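Long-range contacts in putative carboxynorspermidine decarboxylase protein (Sinorhizobium meliloti, PDB 3MT1), which probably catalyses the pyridoxal 5'-phosphate-dependent decarboxylation of carboxynorspermidine and carboxyspermidine, giving norspermidine and spermidine: residues Y6-K11 / A339-E344; F39-V44 / Y324-K329. One frame throughout, in Å; residues are numbered along the deposited sequence.

Contact 1 of 2, residues Y6-K11 / A339-E344; sequences YYLIDK and AIAIRE
Asp10 and Arg343, paired at the ends of two parallel strands, form a salt bridge. Arg343 NH1 donates to Asp10 OD1 at 3.2 Å, on the anti lone pair of that oxygen. One bond joins the two groups, and their planes stand 45° apart; OD1 is 21° out of the guanidinium plane. Leu8 CD2 sits over one face of the guanidinium, 3.4 Å from Arg343 NH2. The arginine chain starts anti to its backbone nitrogen and bends at chi3 (-88°), which turns the flat group back over Leu8. An alanine here removes the guanidinium, which would probably leave Asp10 OD1 without its charged mate and open a gap over Leu8 CD2.

The backbones fix this register. Ile9 N donates to Ala341 O at 2.6 Å, and Arg343 N to Ile9 O at 2.8 Å. Lys11 N continues the pairing to Arg343 O at 2.9 Å. Tyr7, Ile9, Ile340 and Ile342 lie on the other, mostly apolar face. Strand 240-251 pairs with the far edge of strand 6-10, and His266 O receives Tyr7 OH.

Asp10 OD2 accepts Lys13 N and N-caps helix 11-28. One carboxylate thus serves a guanidinium and a helix start, and both would be expected to stabilise its negative charge.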
ATOM      1  N   TYR B   6      -1.345  11.725 -12.461  1.00 33.10           N
ATOM      2  CA  TYR B   6      -2.371  12.269 -11.592  1.00 33.40           C
ATOM      3  C   TYR B   6      -3.687  11.474 -11.757  1.00 32.68           C
ATOM      4  O   TYR B   6      -3.916  10.835 -12.810  1.00 32.20           O
ATOM      5  CB  TYR B   6      -2.582  13.773 -11.842  1.00 35.01           C
ATOM      6  CG  TYR B   6      -2.838  14.144 -13.288  1.00 37.50           C
ATOM      7  CD1 TYR B   6      -4.127  14.176 -13.805  1.00 40.44           C
ATOM      8  CD2 TYR B   6      -1.788  14.473 -14.136  1.00 40.22           C
ATOM      9  CE1 TYR B   6      -4.360  14.533 -15.141  1.00 42.28           C
ATOM     10  CE2 TYR B   6      -2.017  14.818 -15.464  1.00 42.97           C
ATOM     11  CZ  TYR B   6      -3.304  14.835 -15.957  1.00 43.29           C
ATOM     12  OH  TYR B   6      -3.522  15.170 -17.271  1.00 47.31           O
ATOM     13  N   TYR B   7      -4.509  11.486 -10.701  1.00 31.53           N
ATOM     14  CA  TYR B   7      -5.838  10.912 -10.747  1.00 30.40           C
ATOM     15  C   TYR B   7      -6.744  12.033 -11.193  1.00 32.03           C
ATOM     16  O   TYR B   7      -6.731  13.114 -10.580  1.00 33.87           O
ATOM     17  CB  TYR B   7      -6.284  10.470  -9.355  1.00 29.28           C
ATOM     18  CG  TYR B   7      -5.443   9.413  -8.652  1.00 28.31           C
ATOM     19  CD1 TYR B   7      -4.549   9.776  -7.637  1.00 29.41           C
ATOM     20  CD2 TYR B   7      -5.601   8.052  -8.936  1.00 25.53           C
ATOM     21  CE1 TYR B   7      -3.781   8.821  -6.963  1.00 29.36           C
ATOM     22  CE2 TYR B   7      -4.845   7.072  -8.267  1.00 27.51           C
ATOM     23  CZ  TYR B   7      -3.929   7.467  -7.273  1.00 31.03           C
ATOM     24  OH  TYR B   7      -3.154   6.533  -6.585  1.00 29.86           O
ATOM     25  N   LEU B   8      -7.548  11.812 -12.231  1.00 32.40           N
ATOM     26  CA  LEU B   8      -8.406  12.892 -12.732  1.00 33.24           C
ATOM     27  C   LEU B   8      -9.856  12.564 -12.461  1.00 32.87           C
ATOM     28  O   LEU B   8     -10.413  11.625 -13.019  1.00 33.34           O
ATOM     29  CB  LEU B   8      -8.169  13.114 -14.221  1.00 34.40           C
ATOM     30  CG  LEU B   8      -8.922  14.237 -14.947  1.00 36.42           C
ATOM     31  CD1 LEU B   8      -8.791  15.524 -14.254  1.00 35.15           C
ATOM     32  CD2 LEU B   8      -8.409  14.411 -16.393  1.00 37.75           C
ATOM     33  N   ILE B   9     -10.469  13.312 -11.572  1.00 33.05           N
ATOM     34  CA  ILE B   9     -11.844  13.062 -11.272  1.00 32.93           C
ATOM     35  C   ILE B   9     -12.713  13.907 -12.188  1.00 34.77           C
ATOM     36  O   ILE B   9     -12.660  15.135 -12.147  1.00 35.76           O
ATOM     37  CB  ILE B   9     -12.151  13.359  -9.811  1.00 33.22           C
ATOM     38  CG1 ILE B   9     -11.335  12.411  -8.905  1.00 32.28           C
ATOM     39  CG2 ILE B   9     -13.682  13.285  -9.553  1.00 31.96           C
ATOM     40  CD1 ILE B   9     -11.125  12.977  -7.474  1.00 32.66           C
ATOM     41  N   ASP B  10     -13.491  13.231 -13.029  1.00 35.25           N
ATOM     42  CA  ASP B  10     -14.359  13.911 -13.965  1.00 38.25           C
ATOM     43  C   ASP B  10     -15.664  14.392 -13.289  1.00 37.42           C
ATOM     44  O   ASP B  10     -16.563  13.597 -12.988  1.00 35.34           O
ATOM     45  CB  ASP B  10     -14.652  13.036 -15.213  1.00 39.74           C
ATOM     46  CG  ASP B  10     -15.498  13.775 -16.263  1.00 46.57           C
ATOM     47  OD1 ASP B  10     -14.948  14.163 -17.332  1.00 52.42           O
ATOM     48  OD2 ASP B  10     -16.721  14.012 -16.005  1.00 50.59           O
ATOM     49  N   LYS B  11     -15.770  15.707 -13.113  1.00 38.25           N
ATOM     50  CA  LYS B  11     -16.917  16.288 -12.462  1.00 38.68           C
ATOM     51  C   LYS B  11     -18.264  15.809 -13.078  1.00 39.71           C
ATOM     52  O   LYS B  11     -19.191  15.413 -12.354  1.00 38.43           O
ATOM     53  CB  LYS B  11     -16.818  17.811 -12.482  1.00 40.58           C
ATOM     54  CG  LYS B  11     -17.632  18.411 -11.393  1.00 40.45           C
ATOM     55  CD  LYS B  11     -17.954  19.810 -11.621  1.00 44.20           C
ATOM     56  CE  LYS B  11     -18.891  20.275 -10.519  1.00 45.86           C
ATOM     57  NZ  LYS B  11     -19.522  21.569 -10.867  1.00 49.13           N
ATOM     58  N   ALA B 339      -0.723  13.454  -8.339  1.00 29.08           N
ATOM     59  CA  ALA B 339      -1.519  14.605  -7.948  1.00 28.41           C
ATOM     60  C   ALA B 339      -2.979  14.223  -7.949  1.00 28.04           C
ATOM     61  O   ALA B 339      -3.382  13.275  -8.616  1.00 29.05           O
ATOM     62  CB  ALA B 339      -1.265  15.828  -8.942  1.00 28.85           C
ATOM     63  N   ILE B 340      -3.785  14.967  -7.215  1.00 28.66           N
ATOM     64  CA  ILE B 340      -5.208  14.740  -7.241  1.00 30.08           C
ATOM     65  C   ILE B 340      -5.788  15.907  -8.026  1.00 31.24           C
ATOM     66  O   ILE B 340      -5.526  17.067  -7.700  1.00 31.81           O
ATOM     67  CB  ILE B 340      -5.803  14.660  -5.803  1.00 30.48           C
ATOM     68  CG1 ILE B 340      -5.257  13.439  -5.053  1.00 31.11           C
ATOM     69  CG2 ILE B 340      -7.338  14.663  -5.827  1.00 30.19           C
ATOM     70  CD1 ILE B 340      -5.817  13.296  -3.550  1.00 32.87           C
ATOM     71  N   ALA B 341      -6.541  15.590  -9.082  1.00 32.06           N
ATOM     72  CA  ALA B 341      -7.126  16.620  -9.962  1.00 32.87           C
ATOM     73  C   ALA B 341      -8.548  16.334 -10.423  1.00 33.48           C
ATOM     74  O   ALA B 341      -9.012  15.197 -10.452  1.00 33.46           O
ATOM     75  CB  ALA B 341      -6.238  16.884 -11.129  1.00 33.36           C
ATOM     76  N   ILE B 342      -9.238  17.408 -10.737  1.00 35.28           N
ATOM     77  CA  ILE B 342     -10.621  17.354 -11.191  1.00 37.29           C
ATOM     78  C   ILE B 342     -10.761  17.927 -12.609  1.00 38.97           C
ATOM     79  O   ILE B 342     -10.279  19.044 -12.869  1.00 40.11           O
ATOM     80  CB  ILE B 342     -11.493  18.194 -10.238  1.00 37.79           C
ATOM     81  CG1 ILE B 342     -11.449  17.561  -8.844  1.00 36.05           C
ATOM     82  CG2 ILE B 342     -12.913  18.353 -10.793  1.00 38.28           C
ATOM     83  CD1 ILE B 342     -12.185  18.352  -7.748  1.00 37.93           C
ATOM     84  N   ARG B 343     -11.401  17.185 -13.520  1.00 40.17           N
ATOM     85  CA  ARG B 343     -11.844  17.777 -14.799  1.00 42.21           C
ATOM     86  C   ARG B 343     -13.168  18.486 -14.553  1.00 42.64           C
ATOM     87  O   ARG B 343     -14.152  17.838 -14.237  1.00 43.02           O
ATOM     88  CB  ARG B 343     -12.001  16.723 -15.902  1.00 43.47           C
ATOM     89  CG  ARG B 343     -12.118  17.329 -17.311  1.00 47.05           C
ATOM     90  CD  ARG B 343     -12.552  16.333 -18.370  1.00 52.20           C
ATOM     91  NE  ARG B 343     -11.416  15.620 -18.969  1.00 57.56           N
ATOM     92  CZ  ARG B 343     -11.101  14.332 -18.754  1.00 59.33           C
ATOM     93  NH1 ARG B 343     -11.833  13.568 -17.933  1.00 57.26           N
ATOM     94  NH2 ARG B 343     -10.033  13.799 -19.363  1.00 59.86           N
ATOM     95  N   GLU B 344     -13.193  19.808 -14.652  1.00 43.90           N
ATOM     96  CA  GLU B 344     -14.443  20.544 -14.425  1.00 45.84           C
ATOM     97  C   GLU B 344     -15.311  20.547 -15.701  1.00 47.12           C
ATOM     98  O   GLU B 344     -14.923  19.995 -16.731  1.00 46.94           O
ATOM     99  CB  GLU B 344     -14.195  21.982 -13.938  1.00 46.64           C
ATOM    100  CG  GLU B 344     -13.134  22.181 -12.866  1.00 49.36           C
ATOM    101  CD  GLU B 344     -13.654  22.308 -11.429  1.00 54.53           C
ATOM    102  OE1 GLU B 344     -14.679  21.693 -11.069  1.00 58.09           O
ATOM    103  OE2 GLU B 344     -13.007  23.021 -10.626  1.00 58.91           O
TER
HETATM  104  O   HOH W   1     -11.305  11.306 -15.474  1.00 45.08           O
HETATM  105  O   HOH W   2     -16.380  16.730 -16.110  1.00 37.06           O

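Contact 2 of 2, residues F39-V44 / Y324-K329; sequences FATWSV and YTMVKK. With SO4 (sulfate ion), chain D.
Thr41 and Met326, the latter present as selenomethionine, meet at about a right angle. Thr41 OG1 lies 3.4 Å from Met326 SE. The chain bends about the CG-SE bond (chi3 -62°), and its methyl CE comes to 3.9 Å from Phe39 CE2. The Phe39 and Met326 side chains run side by side. With CG anti to the backbone nitrogen (chi1 -177°), the Phe39 side chain sets out away from the other loop, yet its ring end comes back to the methyl. Next to this pair, Val327 CG1 rests 3.9 Å from Ala40 CB. These five residues are all buried, and side-chain packing joins the loops. Thr41 is also the centre of an inverse gamma turn, and its carbonyl accepts Val44 N.

The Tyr324 end is looser and partly exposed. Its ring makes no close contact with 39-44. Instead Tyr324 OH donates to sulfate O2 at 2.9 Å, with that oxygen near the ring plane. Backbone nitrogens of Gly199, Gly232 and Glu233 also hold the anion. Lys328, by contrast, is buried, and its NZ makes salt bridges to Asp269, a predicted substrate-binding residue, and to Glu264 of the second subunit.

The loop 39-44 follows the first strand of an eight-stranded parallel barrel, at its C-terminal end. The sulfate, probably from the crystallisation liquor, sits among barrel-loop amides and a tyrosine hydroxyl. This is consistent with the cofactor-phosphate site of fold-type III pyridoxal-phosphate decarboxylases, in which a barrel and a beta domain frame the active site.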
ATOM      1  N   PHE B  39     -13.464   5.480  -0.899  1.00 33.04           N
ATOM      2  CA  PHE B  39     -13.239   6.812  -1.496  1.00 32.01           C
ATOM      3  C   PHE B  39     -13.455   7.875  -0.449  1.00 30.80           C
ATOM      4  O   PHE B  39     -14.520   7.961   0.111  1.00 30.12           O
ATOM      5  CB  PHE B  39     -14.211   7.032  -2.622  1.00 32.35           C
ATOM      6  CG  PHE B  39     -14.024   8.326  -3.350  1.00 33.64           C
ATOM      7  CD1 PHE B  39     -14.771   9.473  -2.983  1.00 33.69           C
ATOM      8  CD2 PHE B  39     -13.159   8.398  -4.443  1.00 32.52           C
ATOM      9  CE1 PHE B  39     -14.627  10.694  -3.686  1.00 34.12           C
ATOM     10  CE2 PHE B  39     -12.984   9.614  -5.145  1.00 34.67           C
ATOM     11  CZ  PHE B  39     -13.728  10.764  -4.781  1.00 34.98           C
ATOM     12  N   ALA B  40     -12.424   8.672  -0.198  1.00 30.05           N
ATOM     13  CA  ALA B  40     -12.406   9.667   0.854  1.00 28.61           C
ATOM     14  C   ALA B  40     -11.691  10.940   0.366  1.00 29.43           C
ATOM     15  O   ALA B  40     -11.059  11.681   1.128  1.00 29.64           O
ATOM     16  CB  ALA B  40     -11.760   9.089   2.085  1.00 27.00           C
ATOM     17  N   THR B  41     -11.846  11.217  -0.924  1.00 29.86           N
ATOM     18  CA  THR B  41     -11.236  12.380  -1.528  1.00 30.74           C
ATOM     19  C   THR B  41     -12.152  13.570  -1.263  1.00 31.17           C
ATOM     20  O   THR B  41     -12.988  13.953  -2.118  1.00 31.62           O
ATOM     21  CB  THR B  41     -11.041  12.147  -2.991  1.00 30.73           C
ATOM     22  OG1 THR B  41     -10.131  11.068  -3.135  1.00 32.41           O
ATOM     23  CG2 THR B  41     -10.445  13.360  -3.676  1.00 33.07           C
ATOM     24  N   TRP B  42     -11.956  14.156  -0.088  1.00 30.19           N
ATOM     25  CA  TRP B  42     -12.926  15.074   0.471  1.00 30.87           C
ATOM     26  C   TRP B  42     -13.179  16.369  -0.323  1.00 33.30           C
ATOM     27  O   TRP B  42     -14.267  16.923  -0.226  1.00 33.82           O
ATOM     28  CB  TRP B  42     -12.646  15.370   1.944  1.00 30.19           C
ATOM     29  CG  TRP B  42     -11.258  15.835   2.286  1.00 30.13           C
ATOM     30  CD1 TRP B  42     -10.181  15.050   2.630  1.00 27.69           C
ATOM     31  CD2 TRP B  42     -10.814  17.174   2.360  1.00 30.93           C
ATOM     32  NE1 TRP B  42      -9.102  15.816   2.872  1.00 29.54           N
ATOM     33  CE2 TRP B  42      -9.458  17.136   2.741  1.00 33.48           C
ATOM     34  CE3 TRP B  42     -11.432  18.410   2.163  1.00 33.53           C
ATOM     35  CZ2 TRP B  42      -8.689  18.300   2.898  1.00 35.30           C
ATOM     36  CZ3 TRP B  42     -10.676  19.574   2.340  1.00 37.44           C
ATOM     37  CH2 TRP B  42      -9.314  19.509   2.686  1.00 36.47           C
ATOM     38  N   SER B  43     -12.230  16.810  -1.146  1.00 34.24           N
ATOM     39  CA  SER B  43     -12.455  18.028  -1.919  1.00 36.45           C
ATOM     40  C   SER B  43     -13.650  17.976  -2.888  1.00 37.29           C
ATOM     41  O   SER B  43     -14.035  19.033  -3.452  1.00 38.26           O
ATOM     42  CB  SER B  43     -11.209  18.405  -2.719  1.00 38.06           C
ATOM     43  OG  SER B  43     -10.879  17.346  -3.594  1.00 38.37           O
ATOM     44  N   VAL B  44     -14.209  16.773  -3.106  1.00 35.78           N
ATOM     45  CA  VAL B  44     -15.397  16.632  -3.925  1.00 36.36           C
ATOM     46  C   VAL B  44     -16.641  16.313  -3.093  1.00 36.37           C
ATOM     47  O   VAL B  44     -17.719  16.104  -3.646  1.00 36.64           O
ATOM     48  CB  VAL B  44     -15.220  15.616  -5.137  1.00 36.68           C
ATOM     49  CG1 VAL B  44     -14.052  16.020  -6.055  1.00 37.53           C
ATOM     50  CG2 VAL B  44     -15.103  14.162  -4.672  1.00 33.70           C
ATOM     51  N   TYR B 324     -10.724   2.545  -3.973  1.00 34.35           N
ATOM     52  CA  TYR B 324      -9.718   1.709  -3.344  1.00 33.06           C
ATOM     53  C   TYR B 324      -8.341   1.996  -3.956  1.00 32.41           C
ATOM     54  O   TYR B 324      -7.440   1.141  -3.949  1.00 32.17           O
ATOM     55  CB  TYR B 324     -10.100   0.206  -3.456  1.00 33.18           C
ATOM     56  CG  TYR B 324     -11.381  -0.118  -2.730  1.00 32.86           C
ATOM     57  CD1 TYR B 324     -11.424  -0.176  -1.321  1.00 32.03           C
ATOM     58  CD2 TYR B 324     -12.582  -0.293  -3.442  1.00 33.35           C
ATOM     59  CE1 TYR B 324     -12.647  -0.442  -0.632  1.00 32.21           C
ATOM     60  CE2 TYR B 324     -13.791  -0.560  -2.788  1.00 33.66           C
ATOM     61  CZ  TYR B 324     -13.816  -0.645  -1.396  1.00 37.12           C
ATOM     62  OH  TYR B 324     -15.032  -0.884  -0.781  1.00 41.65           O
ATOM     63  N   THR B 325      -8.181   3.196  -4.501  1.00 32.67           N
ATOM     64  CA  THR B 325      -6.894   3.580  -5.072  1.00 33.06           C
ATOM     65  C   THR B 325      -6.289   4.688  -4.217  1.00 33.11           C
ATOM     66  O   THR B 325      -5.313   4.473  -3.530  1.00 32.90           O
ATOM     67  CB  THR B 325      -7.050   4.058  -6.506  1.00 33.81           C
ATOM     68  OG1 THR B 325      -8.015   5.132  -6.523  1.00 35.20           O
ATOM     69  CG2 THR B 325      -7.511   2.885  -7.427  1.00 33.45           C
HETATM   70  N   MSE B 326      -6.922   5.857  -4.216  1.00 34.48           N
HETATM   71  CA  MSE B 326      -6.429   6.993  -3.464  1.00 34.99           C
HETATM   72  C   MSE B 326      -6.305   6.728  -1.981  1.00 34.77           C
HETATM   73  O   MSE B 326      -5.403   7.239  -1.361  1.00 36.10           O
HETATM   74  CB  MSE B 326      -7.299   8.224  -3.697  1.00 36.33           C
HETATM   75  CG  MSE B 326      -6.796   9.068  -4.851  1.00 39.34           C
HETATM   76 SE   MSE B 326      -8.128  10.260  -5.719  0.75 42.46          SE
HETATM   77  CE  MSE B 326      -9.313   8.825  -6.337  1.00 42.86           C
ATOM     78  N   VAL B 327      -7.204   5.953  -1.410  1.00 34.20           N
ATOM     79  CA  VAL B 327      -7.192   5.740   0.031  1.00 34.33           C
ATOM     80  C   VAL B 327      -5.999   4.857   0.508  1.00 34.02           C
ATOM     81  O   VAL B 327      -5.776   4.699   1.701  1.00 34.35           O
ATOM     82  CB  VAL B 327      -8.504   5.057   0.487  1.00 35.71           C
ATOM     83  CG1 VAL B 327      -9.691   6.085   0.599  1.00 34.12           C
ATOM     84  CG2 VAL B 327      -8.816   3.873  -0.436  1.00 32.54           C
ATOM     85  N   LYS B 328      -5.255   4.270  -0.429  1.00 32.53           N
ATOM     86  CA  LYS B 328      -4.243   3.316  -0.035  1.00 32.11           C
ATOM     87  C   LYS B 328      -2.950   3.527  -0.802  1.00 30.36           C
ATOM     88  O   LYS B 328      -2.098   2.665  -0.837  1.00 29.89           O
ATOM     89  CB  LYS B 328      -4.760   1.867  -0.088  1.00 32.64           C
ATOM     90  CG  LYS B 328      -5.408   1.437  -1.406  1.00 34.21           C
ATOM     91  CD  LYS B 328      -5.706  -0.076  -1.384  1.00 35.57           C
ATOM     92  CE  LYS B 328      -7.167  -0.342  -1.125  1.00 35.60           C
ATOM     93  NZ  LYS B 328      -7.407  -1.661  -0.544  1.00 34.04           N
ATOM     94  N   LYS B 329      -2.797   4.706  -1.381  1.00 29.27           N
ATOM     95  CA  LYS B 329      -1.568   5.038  -2.056  1.00 28.01           C
ATOM     96  C   LYS B 329      -0.413   5.197  -1.085  1.00 28.56           C
ATOM     97  O   LYS B 329      -0.591   5.606   0.066  1.00 29.67           O
ATOM     98  CB  LYS B 329      -1.760   6.300  -2.875  1.00 29.07           C
ATOM     99  CG  LYS B 329      -2.122   7.558  -2.085  1.00 27.66           C
ATOM    100  CD  LYS B 329      -2.351   8.739  -3.059  1.00 27.85           C
ATOM    101  CE  LYS B 329      -3.255   9.816  -2.419  1.00 29.88           C
ATOM    102  NZ  LYS B 329      -2.672  10.186  -1.093  1.00 28.84           N
TER
HETATM  103  S   SO4 D 401     -18.249  -1.334  -2.005  1.00 50.97           S
HETATM  104  O1  SO4 D 401     -18.153  -2.702  -2.496  1.00 51.75           O
HETATM  105  O2  SO4 D 401     -17.211  -0.501  -2.588  1.00 49.24           O
HETATM  106  O3  SO4 D 401     -19.567  -0.866  -2.447  1.00 53.90           O
HETATM  107  O4  SO4 D 401     -18.188  -1.284  -0.538  1.00 51.95           O

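How the contacts relate
Near the N terminus, strand 6-10 lies in the mixed sheet, and the chain passes by helix 11-28 into the barrel. Segment 39-44 follows the first barrel strand. After the remaining barrel strands the chain returns to the mixed sheet, and 324-329 comes back to 39-44, closing contact 2. Strand 339-343 then pairs with strand 6-10 and closes contact 1. The smaller loop thus lies wholly within the larger, and the two do not cross. Contact 1 joins the chain's early and late parts within one sheet; contact 2 ties barrel to beta domain. They touch directly: Tyr7 CD1 packs on Met326 CG at 3.6 Å, and Ile9 CD1 on Thr41 CG2 at 3.9 Å.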